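Local coordinates for putative dihydrodipicolinate synthase family protein (Coccidioides immitis, PDB 3QFE) that is of unknown function but belongs to the dihydrodipicolinate synthase family and folds as a parallel (beta/alpha)8 TIM barrel, at residues Gly13-Val19 and Cys217-Asn223; Leu46-Leu52 and Phe81-Gly86; Gly53-Glu57 and Ile262-Lys266; Ile70-Arg74 and Ala102-Asn108; Ala107-Leu113 and Leu140-Tyr145. All coordinates share one frame; numbering follows the deposited sequence.

Contact 1: residues Gly13-Val19 and Cys217-Asn223; sequences GIWCPAV and CIAAFAN
Gly-13 to Pro-17 and Cys-217 to Ile-218 belong to the first and last strands of a TIM barrel, and their parallel pairing closes the cylinder. Three backbone bonds zip the seam: Cys-217 N gives to Gly-13 O (3.2 Å), Trp-15 N to Cys-217 O (2.9 Å) and Ala-219 N to Trp-15 O (3.0 Å). Gly-13, with phi 149°, adopts a backbone shape open mainly to glycine.

The two bridged pairs point to opposite faces of the sheet. Ile-14 and Cys-217 look outward, where Ile-14 also packs on helix 226-237, and Ile-14 CD1 rests 3.9 Å from Cys-217 CB. Trp-15 and Ile-218 look into the barrel. Here Trp-15 CB lies 3.8 Å from Ile-218 CG1, while the indole swings away, its NE1 bonded to Gln-11 O and its ring edge-to-face with Phe-199.

Pro-17 has no N-H to offer, and beyond it an asparagine amide takes over the pairing. Asn-223 points its CG beside its own backbone N (chi1 -87°), and this brings the amide alongside Pro-17 to Val-19. ND2 donates to Pro-17 O at 2.7 Å, standing well above that carbonyl plane, and also to Ala-220 O. OD1 receives Val-19 N at 3.1 Å and is also hydrogen-bonded to Tyr-37 OH. Cys-16 SG, slim and weakly polar, lies against the amide carbon.

An amide offers both donor and acceptor, so a single buried side chain satisfies Pro-17 O and Val-19 N where the strand pairing has ended. The four bonds also fix which end of the amide is oxygen.

Contact 2: residues Leu46-Leu52 and Phe81-Gly86; sequences LTGLVIL and FPIMAG
Phe-81 and Leu-49 cross at about a right angle, with Leu-49 CG 3.9 Å from Phe-81 CE2. The phenyl ring swings over the start of the neighbouring strand because its CG stands opposite the backbone N (chi1 -163°). There it meets mostly backbone: Thr-47 O sits 3.6 Å above one face, displaced toward the rim, whereas Leu-46 O approaches the edge, 3.3 Å from Phe-81 CE1. Gly-48 CA comes within 3.3 Å of Phe-81 CE2, and the lack of a side chain keeps the space next to Pro-82 O uncrowded.

Further along, the side chains sort to two faces. Val-50 and Met-84 run side by side into the barrel interior, Val-50 CG2 lying 4.0 Å from Met-84 CB before the thioether chain bends away. Outward, Ile-51 and Ile-83 are set at a slant, with Ile-51 CG1 3.8 Å from Ile-83 CG2. Ile-51 also packs on Ala-73 of helix 63-77. Beta-branched residues fit these extended backbones well and fill both layers.

The strands beneath diverge by only 15°. Met-84 N gives a nearly straight bond to Leu-49 O (2.8 Å, 176°), and the bonding continues with Ile-51 N to Met-84 O and Gly-86 N to Ile-51 O. At the far end Leu-52 turns out of the strand with positive phi, and side-chain-free Gly-86 leaves room for its carbonyl oxygen.

Strand 48-51, helix 63-77 and strand 83-86 form a beta-alpha-beta crossover, the repeating unit of a TIM barrel, and this contact is the pairing of its two strands.

Contact 3: residues Gly53-Glu57 and Ile262-Lys266; sequences GTNAE and IATTK
Residues Gly-53 to Glu-57 make two overlapping turns facing the start of helix 262-271, with Asn-55 CA 5.9 Å from Ile-262 CA. Ala-56 N bonds to Gly-53 O and Glu-57 N to Thr-54 O; Glu-57 has positive phi (56°), and its side chain starts out toward the helix.

Glu-57 and Lys-266 meet crosswise in a salt bridge. Lys-266 NZ lies 2.7 Å from Glu-57 OE1, on the syn side of the carboxylate and 24° out of its plane. A bend at chi3 (76°) folds the lysine chain, so that CD and CE also pass close to OE1. The ammonium has further acceptors in Thr-20 O and Arg-287 O, while Glu-57 OE2 takes the backbone N-H of Arg-289. Both ends of this largely buried ion pair are therefore fixed by several bonds.

One helical turn earlier, Ile-262 supplies the apolar part. Its CG2 lies 4.0 Å from Glu-57 CG, covering the aliphatic stem, and its CD1 reaches to 3.4 Å from Thr-54 O. Asn-55 OD1 comes only to 4.2 Å from Thr-265 CG2, a loose touch. The Thr-54 hydroxyl is hydrogen-bonded to that of Tyr-145.

The turns are part of the beta-alpha loop following strand 48-51, at the C-terminal ends of the barrel strands, the end where TIM barrels characteristically place their pocket. Here the loop is tied to a helix from late in the chain.

Contact 4: residues Ile70-Arg74 and Ala102-Asn108; sequences IATAR and ASVAGAN
The guanidinium of Arg-74 meets residues 106-108 with its edge, holding Gly-106 O and Asn-108 OD1 close to its plane. It grips the glycine carbonyl side-on: NE is 2.9 Å and NH2 2.8 Å from Gly-106 O. The second hydrogen of NH2 turns to Asn-108 OD1 at 2.8 Å. Seen from the amide this approach is steep, with NH2 standing 47° above the carbonyl plane and the two flat groups 68° apart. Bends at chi2 and chi3 curl the arginine chain back so that its edge can reach the end of the other helix.

That end is a Schellman motif. Gly-106, with phi 110°, reverses the chain, a conformation glycine accepts easily, and presents its carbonyl to the arginine.

Next to the polar part, helices 63-77 and 92-105 touch through small residues. Ala-71 CA approaches Ala-105 O to 3.5 Å, a contact that the short alanine side chains permit. Ile-70 packs beside them: its CD1 is 3.6 Å from Ala-102 CB, its CB 3.8 Å from Ala-105 CB and its CG2 4.0 Å from Ala-107 CB.

NH1 of Arg-74 bonds to Phe-81 O and Gly-78 O, and Asn-108 OD1 also receives Ile-83 N. The arginine thus spends its three nitrogens on neutral oxygens, and its positive charge probably interacts favourably with the partly negative C-terminal end of helix 92-105.

Contact 5: residues Ala107-Leu113 and Leu140-Tyr145; sequences ANYVLVL and LPVVIY
Tyr-145 packs between Leu-111 and Leu-113, where strands 109-112 and 142-146 run parallel as neighbours in the TIM barrel. Its CB lies 3.3 Å from Val-112 O, the atom that also accepts Tyr-145 N. Beyond it CG points opposite the backbone N (chi1 -167°), sending the ring between the two leucines. CD1 meets Leu-111 CG at 3.5 Å and Leu-113 CG at 3.8 Å. Each leucine then lays a methyl over one face in a CH-pi contact: Leu-111 CD2 sits 4.1 Å from the ring centroid, and Leu-113 CD2 comes equally close over the opposite face. At the tip, OH bonds to Thr-54 OG1; a flat ring fits between two leucines, and the hydroxyl gives its end a polar partner.

On the inward face Val-143 lies beside Leu-111. Outward, Val-142 touches both Val-110 and Val-112, and the latter two pack on helix 92-105; their branched chains fit the extended backbone. The strands are joined by bonds such as Val-143 N to Val-110 O (2.8 Å, 175°).

At the strands' beginning Leu-140 crosses Val-110 at about a right angle, and its CD1 reaches 3.8 Å from Val-110 CG1 and 4.0 Å from Ala-107 CB.

Overall arrangement
Contacts 1, 2 and 5 are buried strand pairings in one parallel barrel. Contact 1 closes the cylinder between first and last strands, whereas contacts 2 and 5 each join consecutive ones. Strand 13-17 bonds to strand 48-51, and strand 83-86 to 109-112, making the three contacts one continuous sheet held by backbone bonds and apolar side chains, with a buried asparagine amide where the pairing of contact 1 ends. Contacts 3 and 4, only partly buried, add charged side chains to apolar packing: an ion pair at the strands' C-terminal ends, and an arginine among carbonyls near their beginnings. Asn-108 connects contact 4 to contacts 2 and 5, while the Thr-54 to Tyr-145 hydroxyl bond connects contact 3 to contact 5.

Contact 1: residues Gly13-Val19 and Cys217-Asn223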
# COMPACT_ATOMS: atom_id res chain seq x y z
N GLY A 13 4.63 -1.22 -11.02
CA GLY A 13 5.73 -0.56 -10.34
C GLY A 13 5.66 -0.85 -8.86
O GLY A 13 5.00 -1.81 -8.46
N ILE A 14 6.34 -0.02 -8.07
CA ILE A 14 6.43 -0.18 -6.64
C ILE A 14 5.62 0.90 -5.96
O ILE A 14 5.87 2.10 -6.16
CB ILE A 14 7.88 -0.06 -6.13
CG1 ILE A 14 8.74 -1.16 -6.71
CG2 ILE A 14 7.94 -0.20 -4.62
CD1 ILE A 14 8.32 -2.58 -6.24
N TRP A 15 4.66 0.47 -5.15
CA TRP A 15 3.76 1.35 -4.44
C TRP A 15 3.99 1.22 -2.95
O TRP A 15 4.28 0.13 -2.46
CB TRP A 15 2.31 0.98 -4.74
CG TRP A 15 1.93 1.21 -6.17
CD1 TRP A 15 2.42 0.56 -7.28
CD2 TRP A 15 0.96 2.16 -6.65
NE1 TRP A 15 1.82 1.07 -8.41
CE2 TRP A 15 0.92 2.03 -8.06
CE3 TRP A 15 0.11 3.08 -6.03
CZ2 TRP A 15 0.09 2.82 -8.85
CZ3 TRP A 15 -0.71 3.86 -6.81
CH2 TRP A 15 -0.72 3.72 -8.21
N CYS A 16 3.86 2.32 -2.21
CA CYS A 16 3.99 2.29 -0.76
C CYS A 16 2.68 2.60 -0.03
O CYS A 16 2.06 3.65 -0.29
CB CYS A 16 5.08 3.25 -0.26
SG CYS A 16 5.12 3.31 1.57
N PRO A 17 2.26 1.70 0.89
CA PRO A 17 1.11 1.98 1.75
C PRO A 17 1.59 2.75 3.00
O PRO A 17 2.09 2.13 3.98
CB PRO A 17 0.58 0.59 2.09
CG PRO A 17 1.83 -0.28 2.10
CD PRO A 17 2.81 0.36 1.14
N ALA A 18 1.44 4.07 2.95
CA ALA A 18 2.06 4.99 3.90
C ALA A 18 1.51 4.85 5.32
O ALA A 18 0.31 4.64 5.51
CB ALA A 18 1.91 6.42 3.42
N VAL A 19 2.39 4.95 6.31
CA VAL A 19 1.97 4.95 7.71
C VAL A 19 1.34 6.30 8.07
O VAL A 19 1.45 7.26 7.29
CB VAL A 19 3.14 4.60 8.68
CG1 VAL A 19 3.54 3.14 8.51
CG2 VAL A 19 4.33 5.51 8.47
N CYS A 217 4.04 -4.49 -7.04
CA CYS A 217 4.07 -4.73 -5.62
C CYS A 217 3.63 -3.53 -4.81
O CYS A 217 3.99 -2.40 -5.13
CB CYS A 217 5.51 -5.09 -5.26
SG CYS A 217 5.75 -5.53 -3.57
N ILE A 218 2.84 -3.77 -3.76
CA ILE A 218 2.48 -2.74 -2.77
C ILE A 218 3.15 -3.15 -1.47
O ILE A 218 2.65 -4.01 -0.77
CB ILE A 218 0.93 -2.56 -2.61
CG1 ILE A 218 0.31 -2.11 -3.94
CG2 ILE A 218 0.57 -1.52 -1.50
CD1 ILE A 218 -1.21 -2.29 -4.04
N ALA A 219 4.30 -2.55 -1.17
CA ALA A 219 5.21 -3.06 -0.13
C ALA A 219 5.30 -2.19 1.13
O ALA A 219 5.88 -1.09 1.09
CB ALA A 219 6.60 -3.25 -0.72
N ALA A 220 4.76 -2.69 2.24
CA ALA A 220 4.90 -2.06 3.56
C ALA A 220 6.31 -1.54 3.83
O ALA A 220 6.48 -0.47 4.41
CB ALA A 220 4.50 -3.04 4.66
N PHE A 221 7.31 -2.30 3.40
CA PHE A 221 8.71 -2.03 3.72
C PHE A 221 9.28 -0.85 2.92
O PHE A 221 10.37 -0.35 3.23
CB PHE A 221 9.53 -3.29 3.44
CG PHE A 221 10.88 -3.30 4.11
CD1 PHE A 221 11.00 -3.04 5.47
CD2 PHE A 221 12.02 -3.57 3.37
CE1 PHE A 221 12.23 -3.05 6.09
CE2 PHE A 221 13.26 -3.60 3.98
CZ PHE A 221 13.37 -3.34 5.34
N ALA A 222 8.55 -0.43 1.89
CA ALA A 222 8.92 0.76 1.13
C ALA A 222 8.68 2.00 1.97
O ALA A 222 9.16 3.06 1.64
CB ALA A 222 8.14 0.84 -0.17
N ASN A 223 7.92 1.87 3.06
CA ASN A 223 7.83 2.93 4.09
C ASN A 223 9.19 3.20 4.70
O ASN A 223 9.51 4.34 5.04
CB ASN A 223 6.91 2.53 5.25
CG ASN A 223 5.46 2.86 4.99
OD1 ASN A 223 5.07 4.03 4.99
ND2 ASN A 223 4.63 1.83 4.83

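Contact 2: residues Leu46-Leu52 and Phe81-Gly86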
# COMPACT_ATOMS: atom_id res chain seq x y z
N LEU A 46 9.24 5.87 -6.08
CA LEU A 46 8.04 5.05 -6.06
C LEU A 46 7.15 5.33 -7.25
O LEU A 46 7.15 6.43 -7.80
CB LEU A 46 7.24 5.26 -4.76
CG LEU A 46 7.95 4.95 -3.44
CD1 LEU A 46 7.05 5.33 -2.29
CD2 LEU A 46 8.37 3.50 -3.35
N THR A 47 6.38 4.33 -7.65
CA THR A 47 5.40 4.52 -8.71
C THR A 47 4.16 5.27 -8.19
O THR A 47 3.63 6.14 -8.86
CB THR A 47 5.02 3.18 -9.37
OG1 THR A 47 6.19 2.57 -9.92
CG2 THR A 47 3.96 3.40 -10.49
N GLY A 48 3.70 4.95 -7.00
CA GLY A 48 2.52 5.59 -6.45
C GLY A 48 2.42 5.36 -4.97
O GLY A 48 3.17 4.56 -4.41
N LEU A 49 1.48 6.05 -4.33
CA LEU A 49 1.16 5.85 -2.92
C LEU A 49 -0.21 5.21 -2.72
O LEU A 49 -1.20 5.56 -3.39
CB LEU A 49 1.25 7.16 -2.12
CG LEU A 49 2.63 7.85 -1.99
CD1 LEU A 49 2.52 9.17 -1.27
CD2 LEU A 49 3.64 6.97 -1.26
N VAL A 50 -0.24 4.27 -1.79
CA VAL A 50 -1.49 3.77 -1.28
C VAL A 50 -1.76 4.47 0.04
O VAL A 50 -1.00 4.31 0.99
CB VAL A 50 -1.47 2.23 -1.13
CG1 VAL A 50 -2.70 1.74 -0.38
CG2 VAL A 50 -1.35 1.57 -2.52
N ILE A 51 -2.81 5.28 0.06
CA ILE A 51 -3.21 6.00 1.26
C ILE A 51 -4.41 5.29 1.87
O ILE A 51 -5.37 4.97 1.19
CB ILE A 51 -3.57 7.49 0.92
CG1 ILE A 51 -2.46 8.13 0.08
CG2 ILE A 51 -3.81 8.30 2.19
CD1 ILE A 51 -1.07 8.09 0.73
N LEU A 52 -4.35 5.07 3.17
CA LEU A 52 -5.41 4.41 3.92
C LEU A 52 -5.42 2.93 3.67
O LEU A 52 -6.46 2.29 3.77
CB LEU A 52 -6.80 5.02 3.66
CG LEU A 52 -6.99 6.53 3.72
CD1 LEU A 52 -8.44 6.88 3.35
CD2 LEU A 52 -6.60 7.09 5.08
N PHE A 81 1.22 12.44 -9.68
CA PHE A 81 1.65 11.25 -8.97
C PHE A 81 0.43 10.46 -8.46
O PHE A 81 -0.44 11.01 -7.79
CB PHE A 81 2.57 11.64 -7.81
CG PHE A 81 3.39 10.49 -7.25
CD1 PHE A 81 4.66 10.22 -7.76
CD2 PHE A 81 2.88 9.68 -6.23
CE1 PHE A 81 5.41 9.15 -7.26
CE2 PHE A 81 3.61 8.63 -5.73
CZ PHE A 81 4.87 8.36 -6.23
N PRO A 82 0.37 9.16 -8.79
CA PRO A 82 -0.80 8.31 -8.55
C PRO A 82 -1.07 8.08 -7.07
O PRO A 82 -0.14 7.82 -6.29
CB PRO A 82 -0.43 6.98 -9.23
CG PRO A 82 0.68 7.33 -10.21
CD PRO A 82 1.42 8.46 -9.56
N ILE A 83 -2.34 8.21 -6.70
CA ILE A 83 -2.75 7.89 -5.36
C ILE A 83 -3.91 6.91 -5.38
O ILE A 83 -4.91 7.14 -6.05
CB ILE A 83 -3.15 9.16 -4.58
CG1 ILE A 83 -1.90 9.96 -4.19
CG2 ILE A 83 -3.93 8.78 -3.31
CD1 ILE A 83 -2.28 11.38 -3.73
N MET A 84 -3.74 5.81 -4.65
CA MET A 84 -4.74 4.80 -4.49
C MET A 84 -5.22 4.87 -3.05
O MET A 84 -4.43 4.76 -2.12
CB MET A 84 -4.13 3.42 -4.81
CG MET A 84 -5.14 2.23 -4.80
SD MET A 84 -4.28 0.69 -5.18
CE MET A 84 -3.54 0.97 -6.80
N ALA A 85 -6.51 5.07 -2.85
CA ALA A 85 -7.04 5.24 -1.51
C ALA A 85 -7.79 4.00 -1.07
O ALA A 85 -8.67 3.51 -1.79
CB ALA A 85 -7.96 6.45 -1.47
N GLY A 86 -7.47 3.50 0.12
CA GLY A 86 -8.25 2.42 0.74
C GLY A 86 -9.59 2.98 1.19
O GLY A 86 -9.67 4.10 1.72

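Contact 3: residues Gly53-Glu57 and Ile262-Lys266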
# COMPACT_ATOMS: atom_id res chain seq x y z
N GLY A 53 -4.26 2.37 3.36
CA GLY A 53 -4.10 0.91 3.40
C GLY A 53 -4.18 0.47 4.85
O GLY A 53 -4.46 1.27 5.74
N THR A 54 -3.95 -0.81 5.09
CA THR A 54 -4.03 -1.37 6.45
C THR A 54 -2.90 -0.83 7.36
O THR A 54 -3.11 -0.64 8.57
CB THR A 54 -4.05 -2.93 6.38
OG1 THR A 54 -5.31 -3.35 5.81
CG2 THR A 54 -3.84 -3.60 7.76
N ASN A 55 -1.73 -0.59 6.75
CA ASN A 55 -0.58 0.01 7.42
C ASN A 55 -0.82 1.44 7.95
O ASN A 55 -0.10 1.90 8.83
CB ASN A 55 0.65 -0.00 6.49
CG ASN A 55 1.20 -1.40 6.29
OD1 ASN A 55 1.91 -1.93 7.15
ND2 ASN A 55 0.85 -2.03 5.17
N ALA A 56 -1.82 2.13 7.41
CA ALA A 56 -2.11 3.51 7.80
C ALA A 56 -3.09 3.55 8.96
O ALA A 56 -3.52 4.65 9.36
CB ALA A 56 -2.69 4.27 6.63
N GLU A 57 -3.47 2.37 9.48
CA GLU A 57 -4.47 2.27 10.54
C GLU A 57 -5.79 2.96 10.11
O GLU A 57 -6.45 3.66 10.90
CB GLU A 57 -3.92 2.92 11.82
CG GLU A 57 -2.67 2.26 12.41
CD GLU A 57 -2.01 3.14 13.48
OE1 GLU A 57 -1.37 4.14 13.09
OE2 GLU A 57 -2.10 2.83 14.70
N ILE A 262 1.93 -3.80 12.51
CA ILE A 262 1.88 -2.34 12.29
C ILE A 262 2.79 -1.51 13.22
O ILE A 262 3.45 -0.59 12.76
CB ILE A 262 0.42 -1.82 12.35
CG1 ILE A 262 -0.34 -2.20 11.08
CG2 ILE A 262 0.36 -0.29 12.55
CD1 ILE A 262 -1.84 -2.34 11.29
N ALA A 263 2.82 -1.84 14.50
CA ALA A 263 3.61 -1.07 15.45
C ALA A 263 5.11 -1.10 15.14
O ALA A 263 5.83 -0.10 15.34
CB ALA A 263 3.35 -1.54 16.86
N THR A 264 5.59 -2.25 14.66
CA THR A 264 7.00 -2.42 14.33
C THR A 264 7.34 -1.64 13.05
O THR A 264 8.36 -0.96 12.99
CB THR A 264 7.37 -3.92 14.19
OG1 THR A 264 7.17 -4.56 15.45
CG2 THR A 264 8.83 -4.08 13.85
N THR A 265 6.48 -1.76 12.04
CA THR A 265 6.64 -1.02 10.80
C THR A 265 6.67 0.50 11.04
O THR A 265 7.59 1.17 10.57
CB THR A 265 5.54 -1.38 9.77
OG1 THR A 265 5.73 -2.74 9.38
CG2 THR A 265 5.63 -0.49 8.50
N LYS A 266 5.70 1.03 11.78
CA LYS A 266 5.69 2.46 12.16
C LYS A 266 7.00 2.90 12.82
O LYS A 266 7.52 3.97 12.51
CB LYS A 266 4.51 2.82 13.06
CG LYS A 266 3.15 2.62 12.43
CD LYS A 266 2.03 3.24 13.26
CE LYS A 266 2.04 4.74 13.08
NZ LYS A 266 0.90 5.43 13.71

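Contact 4: residues Ile70-Arg74 and Ala102-Asn108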
# COMPACT_ATOMS: atom_id res chain seq x y z
N ILE A 70 -6.15 11.88 2.49
CA ILE A 70 -6.10 11.80 1.04
C ILE A 70 -5.73 13.15 0.47
O ILE A 70 -4.81 13.24 -0.35
CB ILE A 70 -7.41 11.28 0.42
CG1 ILE A 70 -7.70 9.85 0.94
CG2 ILE A 70 -7.28 11.21 -1.11
CD1 ILE A 70 -9.13 9.33 0.63
N ALA A 71 -6.40 14.21 0.94
CA ALA A 71 -6.14 15.58 0.48
C ALA A 71 -4.69 16.00 0.77
O ALA A 71 -4.03 16.66 -0.04
CB ALA A 71 -7.13 16.57 1.16
N THR A 72 -4.19 15.59 1.93
CA THR A 72 -2.82 15.88 2.32
C THR A 72 -1.85 15.11 1.39
O THR A 72 -0.86 15.69 0.91
CB THR A 72 -2.59 15.58 3.83
OG1 THR A 72 -3.41 16.48 4.59
CG2 THR A 72 -1.13 15.74 4.24
N ALA A 73 -2.15 13.84 1.10
CA ALA A 73 -1.38 13.08 0.14
C ALA A 73 -1.31 13.82 -1.19
O ALA A 73 -0.21 14.11 -1.68
CB ALA A 73 -1.91 11.65 -0.04
N ARG A 74 -2.47 14.19 -1.76
CA ARG A 74 -2.48 14.88 -3.07
C ARG A 74 -1.62 16.16 -3.07
O ARG A 74 -0.89 16.41 -4.02
CB ARG A 74 -3.92 15.18 -3.52
CG ARG A 74 -4.05 16.03 -4.81
CD ARG A 74 -3.36 15.31 -5.98
NE ARG A 74 -3.98 14.01 -6.26
CZ ARG A 74 -3.36 13.00 -6.89
NH1 ARG A 74 -2.09 13.12 -7.29
NH2 ARG A 74 -4.01 11.85 -7.11
N ALA A 102 -13.09 10.22 -1.16
CA ALA A 102 -11.77 10.03 -1.79
C ALA A 102 -11.68 10.77 -3.11
O ALA A 102 -10.66 11.39 -3.43
CB ALA A 102 -11.44 8.52 -1.99
N SER A 103 -12.76 10.68 -3.88
CA SER A 103 -12.83 11.33 -5.16
C SER A 103 -12.68 12.83 -4.99
O SER A 103 -11.83 13.45 -5.64
CB SER A 103 -14.15 10.98 -5.83
OG SER A 103 -14.22 11.57 -7.11
N VAL A 104 -13.49 13.42 -4.11
CA VAL A 104 -13.40 14.86 -3.83
C VAL A 104 -11.99 15.26 -3.32
O VAL A 104 -11.47 16.30 -3.68
CB VAL A 104 -14.55 15.34 -2.86
CG1 VAL A 104 -14.38 16.83 -2.48
CG2 VAL A 104 -15.95 15.13 -3.50
N ALA A 105 -11.36 14.42 -2.53
CA ALA A 105 -10.08 14.77 -1.92
C ALA A 105 -8.90 14.61 -2.88
O ALA A 105 -7.80 15.03 -2.58
CB ALA A 105 -9.87 14.00 -0.64
N GLY A 106 -9.13 14.01 -4.05
CA GLY A 106 -8.12 13.92 -5.09
C GLY A 106 -7.50 12.57 -5.41
O GLY A 106 -6.52 12.53 -6.14
N ALA A 107 -8.03 11.46 -4.89
CA ALA A 107 -7.50 10.12 -5.23
C ALA A 107 -7.71 9.76 -6.72
O ALA A 107 -8.59 10.34 -7.37
CB ALA A 107 -8.11 9.07 -4.33
N ASN A 108 -6.88 8.86 -7.28
CA ASN A 108 -7.05 8.41 -8.68
C ASN A 108 -7.78 7.07 -8.74
O ASN A 108 -8.50 6.77 -9.72
CB ASN A 108 -5.72 8.26 -9.42
CG ASN A 108 -4.84 9.50 -9.34
OD1 ASN A 108 -3.84 9.52 -8.62
ND2 ASN A 108 -5.21 10.53 -10.06

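Contact 5: residues Ala107-Leu113 and Leu140-Tyr145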
# COMPACT_ATOMS: atom_id res chain seq x y z
N ALA A 107 -8.03 11.46 -4.89
CA ALA A 107 -7.50 10.12 -5.23
C ALA A 107 -7.71 9.76 -6.72
O ALA A 107 -8.59 10.34 -7.37
CB ALA A 107 -8.11 9.07 -4.33
N ASN A 108 -6.88 8.86 -7.28
CA ASN A 108 -7.05 8.41 -8.68
C ASN A 108 -7.78 7.07 -8.74
O ASN A 108 -8.50 6.77 -9.72
CB ASN A 108 -5.72 8.26 -9.42
CG ASN A 108 -4.84 9.50 -9.34
OD1 ASN A 108 -3.84 9.52 -8.62
ND2 ASN A 108 -5.21 10.53 -10.06
N TYR A 109 -7.57 6.26 -7.70
CA TYR A 109 -8.13 4.93 -7.62
C TYR A 109 -8.60 4.65 -6.20
O TYR A 109 -8.08 5.22 -5.22
CB TYR A 109 -7.07 3.89 -7.98
CG TYR A 109 -6.16 4.23 -9.15
CD1 TYR A 109 -6.61 4.16 -10.47
CD2 TYR A 109 -4.86 4.58 -8.93
CE1 TYR A 109 -5.77 4.45 -11.53
CE2 TYR A 109 -4.00 4.88 -9.99
CZ TYR A 109 -4.45 4.80 -11.27
OH TYR A 109 -3.58 5.11 -12.29
N VAL A 110 -9.54 3.72 -6.07
CA VAL A 110 -9.94 3.28 -4.75
C VAL A 110 -9.67 1.80 -4.60
O VAL A 110 -9.88 1.03 -5.53
CB VAL A 110 -11.41 3.63 -4.38
CG1 VAL A 110 -11.56 5.10 -4.34
CG2 VAL A 110 -12.40 3.04 -5.38
N LEU A 111 -9.20 1.44 -3.42
CA LEU A 111 -8.84 0.08 -3.09
C LEU A 111 -9.87 -0.52 -2.12
O LEU A 111 -10.04 -0.03 -1.00
CB LEU A 111 -7.44 0.10 -2.50
CG LEU A 111 -6.75 -1.16 -2.05
CD1 LEU A 111 -6.43 -2.11 -3.19
CD2 LEU A 111 -5.46 -0.71 -1.32
N VAL A 112 -10.59 -1.54 -2.57
CA VAL A 112 -11.82 -1.98 -1.91
C VAL A 112 -11.75 -3.41 -1.35
O VAL A 112 -11.67 -4.37 -2.10
CB VAL A 112 -13.05 -1.88 -2.91
CG1 VAL A 112 -14.40 -2.23 -2.22
CG2 VAL A 112 -13.16 -0.49 -3.53
N LEU A 113 -11.79 -3.53 -0.02
CA LEU A 113 -11.98 -4.83 0.66
C LEU A 113 -13.34 -5.42 0.37
O LEU A 113 -14.30 -4.68 0.18
CB LEU A 113 -11.85 -4.68 2.19
CG LEU A 113 -10.43 -4.41 2.70
CD1 LEU A 113 -10.44 -3.61 4.01
CD2 LEU A 113 -9.62 -5.72 2.84
N LEU A 140 -14.53 6.55 -9.24
CA LEU A 140 -13.11 6.27 -9.45
C LEU A 140 -12.92 4.79 -9.84
O LEU A 140 -13.71 3.93 -9.44
CB LEU A 140 -12.29 6.61 -8.19
CG LEU A 140 -12.02 8.09 -7.81
CD1 LEU A 140 -11.30 8.19 -6.49
CD2 LEU A 140 -11.27 8.88 -8.89
N PRO A 141 -11.87 4.49 -10.62
CA PRO A 141 -11.57 3.07 -10.93
C PRO A 141 -11.27 2.24 -9.66
O PRO A 141 -10.67 2.75 -8.71
CB PRO A 141 -10.33 3.16 -11.82
CG PRO A 141 -10.31 4.55 -12.37
CD PRO A 141 -11.02 5.43 -11.37
N VAL A 142 -11.67 0.98 -9.67
CA VAL A 142 -11.67 0.14 -8.47
C VAL A 142 -10.60 -0.97 -8.50
O VAL A 142 -10.48 -1.69 -9.47
CB VAL A 142 -13.09 -0.49 -8.26
CG1 VAL A 142 -13.07 -1.63 -7.25
CG2 VAL A 142 -14.10 0.60 -7.88
N VAL A 143 -9.83 -1.07 -7.42
CA VAL A 143 -8.89 -2.18 -7.24
C VAL A 143 -9.42 -3.06 -6.09
O VAL A 143 -9.63 -2.59 -4.97
CB VAL A 143 -7.43 -1.70 -6.97
CG1 VAL A 143 -6.48 -2.89 -6.83
CG2 VAL A 143 -6.94 -0.79 -8.09
N ILE A 144 -9.63 -4.34 -6.40
CA ILE A 144 -10.08 -5.31 -5.42
C ILE A 144 -8.96 -5.46 -4.41
O ILE A 144 -7.79 -5.58 -4.80
CB ILE A 144 -10.40 -6.67 -6.08
CG1 ILE A 144 -11.56 -6.53 -7.06
CG2 ILE A 144 -10.70 -7.74 -5.03
CD1 ILE A 144 -11.66 -7.67 -8.08
N TYR A 145 -9.31 -5.39 -3.14
CA TYR A 145 -8.35 -5.54 -2.05
C TYR A 145 -8.66 -6.87 -1.41
O TYR A 145 -9.63 -7.00 -0.67
CB TYR A 145 -8.52 -4.41 -1.04
CG TYR A 145 -7.42 -4.22 -0.00
CD1 TYR A 145 -7.45 -3.09 0.82
CD2 TYR A 145 -6.37 -5.14 0.17
CE1 TYR A 145 -6.47 -2.87 1.80
CE2 TYR A 145 -5.38 -4.95 1.15
CZ TYR A 145 -5.44 -3.80 1.96
OH TYR A 145 -4.48 -3.54 2.94